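Local coordinates for protein FAD-dependent pyridine nucleotide-disulphide oxidoreductase (Desulfovibrio vulgaris, PDB 3IWA) that probably uses FAD and a nicotinamide nucleotide to catalyse redox reactions as a member of the pyridine nucleotide-disulphide oxidoreductase family, at residues A[366-371]-A[387-392]; A[430-435]-A[448-453]. One frame throughout, in Å; residues are numbered along the deposited sequence.

Interaction 1 (A[366-371]-A[387-392])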
# COMPACT_ATOMS: atom_id res chain seq x y z
N ALA A 366 -19.49 -15.16 -2.63
CA ALA A 366 -18.40 -14.51 -1.93
C ALA A 366 -18.37 -14.88 -0.48
O ALA A 366 -19.40 -15.15 0.10
CB ALA A 366 -18.54 -13.02 -2.03
N VAL A 367 -17.19 -14.83 0.11
CA VAL A 367 -17.05 -15.05 1.53
C VAL A 367 -16.26 -13.91 2.16
O VAL A 367 -15.31 -13.41 1.58
CB VAL A 367 -16.43 -16.45 1.84
CG1 VAL A 367 -15.59 -16.94 0.70
CG2 VAL A 367 -15.59 -16.40 3.07
N ASN A 368 -16.68 -13.51 3.33
CA ASN A 368 -16.02 -12.49 4.09
C ASN A 368 -15.13 -13.15 5.15
O ASN A 368 -15.63 -13.80 6.06
CB ASN A 368 -17.07 -11.63 4.78
CG ASN A 368 -16.57 -10.24 5.14
OD1 ASN A 368 -16.89 -9.73 6.20
ND2 ASN A 368 -15.82 -9.62 4.25
N VAL A 369 -13.83 -12.96 5.01
CA VAL A 369 -12.83 -13.47 5.95
C VAL A 369 -12.29 -12.34 6.84
O VAL A 369 -11.80 -11.35 6.35
CB VAL A 369 -11.67 -14.06 5.13
CG1 VAL A 369 -10.56 -14.58 6.01
CG2 VAL A 369 -12.18 -15.15 4.22
N HIS A 370 -12.36 -12.49 8.14
CA HIS A 370 -11.84 -11.46 9.04
C HIS A 370 -10.60 -11.92 9.81
O HIS A 370 -10.39 -13.08 10.04
CB HIS A 370 -12.91 -10.98 10.01
CG HIS A 370 -13.59 -12.09 10.73
ND1 HIS A 370 -13.14 -12.57 11.94
CD2 HIS A 370 -14.66 -12.86 10.39
CE1 HIS A 370 -13.90 -13.58 12.33
NE2 HIS A 370 -14.84 -13.77 11.41
N VAL A 371 -9.80 -10.95 10.19
CA VAL A 371 -8.60 -11.15 10.92
C VAL A 371 -8.47 -9.98 11.86
O VAL A 371 -8.76 -8.85 11.46
CB VAL A 371 -7.41 -11.13 9.97
CG1 VAL A 371 -6.17 -10.90 10.75
CG2 VAL A 371 -7.34 -12.44 9.16
N THR A 387 -8.66 -4.66 12.77
CA THR A 387 -9.43 -5.64 12.02
C THR A 387 -9.37 -5.39 10.52
O THR A 387 -9.61 -4.27 10.06
CB THR A 387 -10.92 -5.58 12.37
OG1 THR A 387 -11.08 -5.60 13.79
CG2 THR A 387 -11.68 -6.75 11.73
N LEU A 388 -9.08 -6.45 9.77
CA LEU A 388 -9.22 -6.51 8.33
C LEU A 388 -10.27 -7.53 7.95
O LEU A 388 -10.33 -8.61 8.54
CB LEU A 388 -7.93 -6.96 7.65
CG LEU A 388 -6.72 -6.06 7.69
CD1 LEU A 388 -5.64 -6.66 6.76
CD2 LEU A 388 -7.11 -4.61 7.32
N GLN A 389 -11.02 -7.22 6.89
CA GLN A 389 -11.93 -8.16 6.30
C GLN A 389 -11.61 -8.21 4.81
O GLN A 389 -11.40 -7.17 4.19
CB GLN A 389 -13.38 -7.74 6.56
CG GLN A 389 -13.76 -7.66 8.08
CD GLN A 389 -15.29 -7.47 8.35
OE1 GLN A 389 -15.78 -7.72 9.45
NE2 GLN A 389 -16.02 -7.04 7.36
N LEU A 390 -11.55 -9.42 4.26
CA LEU A 390 -11.12 -9.67 2.91
C LEU A 390 -12.26 -10.37 2.23
O LEU A 390 -12.82 -11.32 2.80
CB LEU A 390 -9.87 -10.57 2.91
CG LEU A 390 -9.03 -10.71 1.64
CD1 LEU A 390 -8.25 -9.40 1.38
CD2 LEU A 390 -8.02 -11.95 1.71
N VAL A 391 -12.62 -9.90 1.04
CA VAL A 391 -13.78 -10.43 0.33
C VAL A 391 -13.32 -11.22 -0.84
O VAL A 391 -12.62 -10.71 -1.69
CB VAL A 391 -14.76 -9.31 -0.12
CG1 VAL A 391 -15.98 -9.91 -0.70
CG2 VAL A 391 -15.15 -8.41 1.06
N VAL A 392 -13.73 -12.48 -0.91
CA VAL A 392 -13.13 -13.45 -1.83
C VAL A 392 -14.20 -14.17 -2.63
O VAL A 392 -15.20 -14.63 -2.07
CB VAL A 392 -12.33 -14.50 -1.03
CG1 VAL A 392 -11.78 -15.56 -1.95
CG2 VAL A 392 -11.23 -13.83 -0.23

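Interaction 2 (A[430-435]-A[448-453])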
# COMPACT_ATOMS: atom_id res chain seq x y z
N GLU A 430 -3.74 -16.30 -3.16
CA GLU A 430 -2.33 -16.53 -3.15
C GLU A 430 -1.55 -15.19 -3.31
O GLU A 430 -0.50 -15.02 -2.71
CB GLU A 430 -1.92 -17.60 -4.20
CG GLU A 430 -0.39 -17.77 -4.31
CD GLU A 430 0.05 -19.23 -4.54
OE1 GLU A 430 0.40 -19.88 -3.53
OE2 GLU A 430 0.03 -19.71 -5.72
N ASP A 431 -2.07 -14.25 -4.10
CA ASP A 431 -1.38 -13.00 -4.29
C ASP A 431 -1.39 -12.21 -3.03
O ASP A 431 -0.44 -11.48 -2.79
CB ASP A 431 -1.96 -12.18 -5.40
CG ASP A 431 -1.72 -12.80 -6.73
OD1 ASP A 431 -0.57 -13.18 -7.01
OD2 ASP A 431 -2.67 -12.94 -7.49
N ILE A 432 -2.41 -12.41 -2.19
CA ILE A 432 -2.50 -11.73 -0.90
C ILE A 432 -1.63 -12.44 0.15
O ILE A 432 -0.91 -11.79 0.89
CB ILE A 432 -3.94 -11.62 -0.40
CG1 ILE A 432 -4.85 -10.95 -1.42
CG2 ILE A 432 -3.98 -10.87 0.93
CD1 ILE A 432 -4.35 -9.68 -2.04
N SER A 433 -1.64 -13.77 0.17
CA SER A 433 -0.67 -14.56 0.97
C SER A 433 0.79 -14.13 0.69
O SER A 433 1.61 -14.08 1.57
CB SER A 433 -0.80 -16.09 0.72
OG SER A 433 -2.05 -16.62 1.13
N ASN A 434 1.10 -13.88 -0.56
CA ASN A 434 2.45 -13.53 -0.98
C ASN A 434 2.73 -12.03 -1.16
O ASN A 434 3.84 -11.68 -1.54
CB ASN A 434 2.79 -14.26 -2.29
CG ASN A 434 2.98 -15.73 -2.08
OD1 ASN A 434 3.25 -16.17 -0.99
ND2 ASN A 434 2.86 -16.51 -3.15
N ALA A 435 1.75 -11.15 -0.88
CA ALA A 435 1.88 -9.71 -1.14
C ALA A 435 3.15 -9.22 -0.50
O ALA A 435 3.37 -9.47 0.67
CB ALA A 435 0.69 -8.92 -0.58
N ASP A 448 2.88 -10.16 8.46
CA ASP A 448 2.02 -9.01 8.32
C ASP A 448 0.54 -9.45 8.22
O ASP A 448 0.24 -10.50 7.66
CB ASP A 448 2.43 -8.22 7.08
CG ASP A 448 1.81 -6.83 7.03
OD1 ASP A 448 0.65 -6.70 6.59
OD2 ASP A 448 2.50 -5.87 7.42
N ILE A 449 -0.35 -8.64 8.77
CA ILE A 449 -1.75 -8.96 8.81
C ILE A 449 -2.38 -9.14 7.45
O ILE A 449 -3.26 -9.96 7.30
CB ILE A 449 -2.55 -7.97 9.71
CG1 ILE A 449 -3.97 -8.51 9.93
CG2 ILE A 449 -2.52 -6.57 9.14
CD1 ILE A 449 -4.85 -7.66 10.80
N VAL A 450 -1.87 -8.46 6.43
CA VAL A 450 -2.38 -8.64 5.08
C VAL A 450 -2.12 -10.06 4.57
O VAL A 450 -3.00 -10.66 3.95
CB VAL A 450 -1.75 -7.63 4.09
CG1 VAL A 450 -1.96 -8.10 2.66
CG2 VAL A 450 -2.37 -6.26 4.28
N ASN A 451 -0.90 -10.55 4.78
CA ASN A 451 -0.55 -11.92 4.42
C ASN A 451 -1.39 -12.90 5.25
O ASN A 451 -1.87 -13.89 4.75
CB ASN A 451 0.95 -12.21 4.68
CG ASN A 451 1.91 -11.38 3.82
OD1 ASN A 451 2.93 -10.93 4.31
ND2 ASN A 451 1.60 -11.21 2.53
N VAL A 452 -1.56 -12.61 6.53
CA VAL A 452 -2.35 -13.48 7.40
C VAL A 452 -3.78 -13.56 6.86
O VAL A 452 -4.34 -14.63 6.80
CB VAL A 452 -2.28 -13.02 8.87
CG1 VAL A 452 -3.28 -13.82 9.80
CG2 VAL A 452 -0.81 -13.12 9.38
N ALA A 453 -4.34 -12.46 6.37
CA ALA A 453 -5.70 -12.50 5.82
C ALA A 453 -5.76 -13.43 4.63
O ALA A 453 -6.73 -14.16 4.47
CB ALA A 453 -6.20 -11.10 5.45

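Interaction 1 (A[366-371]-A[387-392])
Asn368 sets its carboxamide between Gln389 and Val391 of the neighbouring strand, oxygen toward the first and nitrogen toward the second. The two strands, 366-371 and 387-392, run antiparallel at the edge of the five-stranded sheet of the dimerisation domain. Strand 366-372 is outermost within the chain, and strand 399-406 pairs with the far side of 386-393.

Six backbone hydrogen bonds join the segments in three hydrogen-bonded pairs: Val367 with Val392, Val369 with Leu390 and Val371 with Leu388. The straightest is Val369 N to Leu390 O, at 2.9 Å and 175°. Between them lie the non-hydrogen-bonded pairs Asn368 with Val391 and His370 with Gln389. CA-H...O contacts add to the seam, such as Gln389 CA to Val369 O at 3.2 Å.

The two faces differ. Val367, Val369, Val371, Leu388, Leu390 and Val392 make an apolar face, where the valines of strand 366-371 and Val392 pack against helix 449-461. The other face carries Asn368, His370, Gln389 and Val391, with helix 356-361 touching Asn368 and Val391.

The CG of Asn368 stands opposite its backbone N (chi1 -157°), which tips the amide across to the other strand. The amide planes of Asn368 and Gln389 are 83° apart, almost perpendicular. Asn368 OD1 comes to 3.1 Å from Gln389 NE2, but the angle is too poor for a hydrogen bond. Gln389 NE2 bonds instead to Ser201 OG, which ties the strand to a loop outside the sheet. Farther along this face, His370 CB rests 3.9 Å from Gln389 CG, while its ring turns away. At the other end of the Asn368 amide, ND2 lies 3.5 Å from the methyl CG2 of Val391.

Interaction 2 (A[430-435]-A[448-453])
Asn451 reaches from helix 449-461 and points its amide nitrogen at the C-terminal end of helix 429-433. Its CG is anti to its own carbonyl carbon (chi1 -64°), which carries the amide toward that helix end. ND2 donates two hydrogen bonds to backbone carbonyls there. One goes to Ile432 O at 3.1 Å, the other to Ala435 O at 3.1 Å and 175°. Both acceptors lie close to the amide plane, so each N-H is directed at its own oxygen. The bond to Ala435 O arrives on a lone pair. Ser433 O is also near, 3.0 Å from ND2, but the angle is poor and it is not a bonded partner.

Two bonds on one nitrogen fix the rotation of the amide and join the helix end to the turn that follows it. The other end of the amide is used too: OD1 accepts from Arg317 NE of the second subunit. Within the dimerisation domain, one asparagine thus bridges two parts of its own chain and the dimer partner.

Beside this polar link, the Ile432 side chain is set crosswise to that of Val450. Its CG2 lies 3.2 Å from Val450 O and 3.8 Å from Val450 CG1. Ala435 CB approaches the same methyl of Val450 at 4.3 Å. At the start of the second helix, Asp448 is the N-cap: its OD1 accepts from Val450 N.

Within the chain, helix 409-423 borders the apolar part through Met422 on Ile432 and Val419 on Val450, while strand 386-393 reaches Val450 through Leu388.

How the interactions relate
Interactions 1 and 2 belong to the same dimerisation domain, and their centres are about 12 Å apart. Helix 449-461 connects them. Its start takes part in interaction 2, and the same turns pack on the apolar face of the strands in interaction 1. Val371 CG2 lies 3.7 Å from Ala453 CA. Leu388 CD1 adds a contact of 3.9 Å to Ile449 CG2. The strand pair comes first in the sequence, the helix pair after it. The second subunit reaches interaction 2, through Asn451 among others, but touches neither segment of interaction 1.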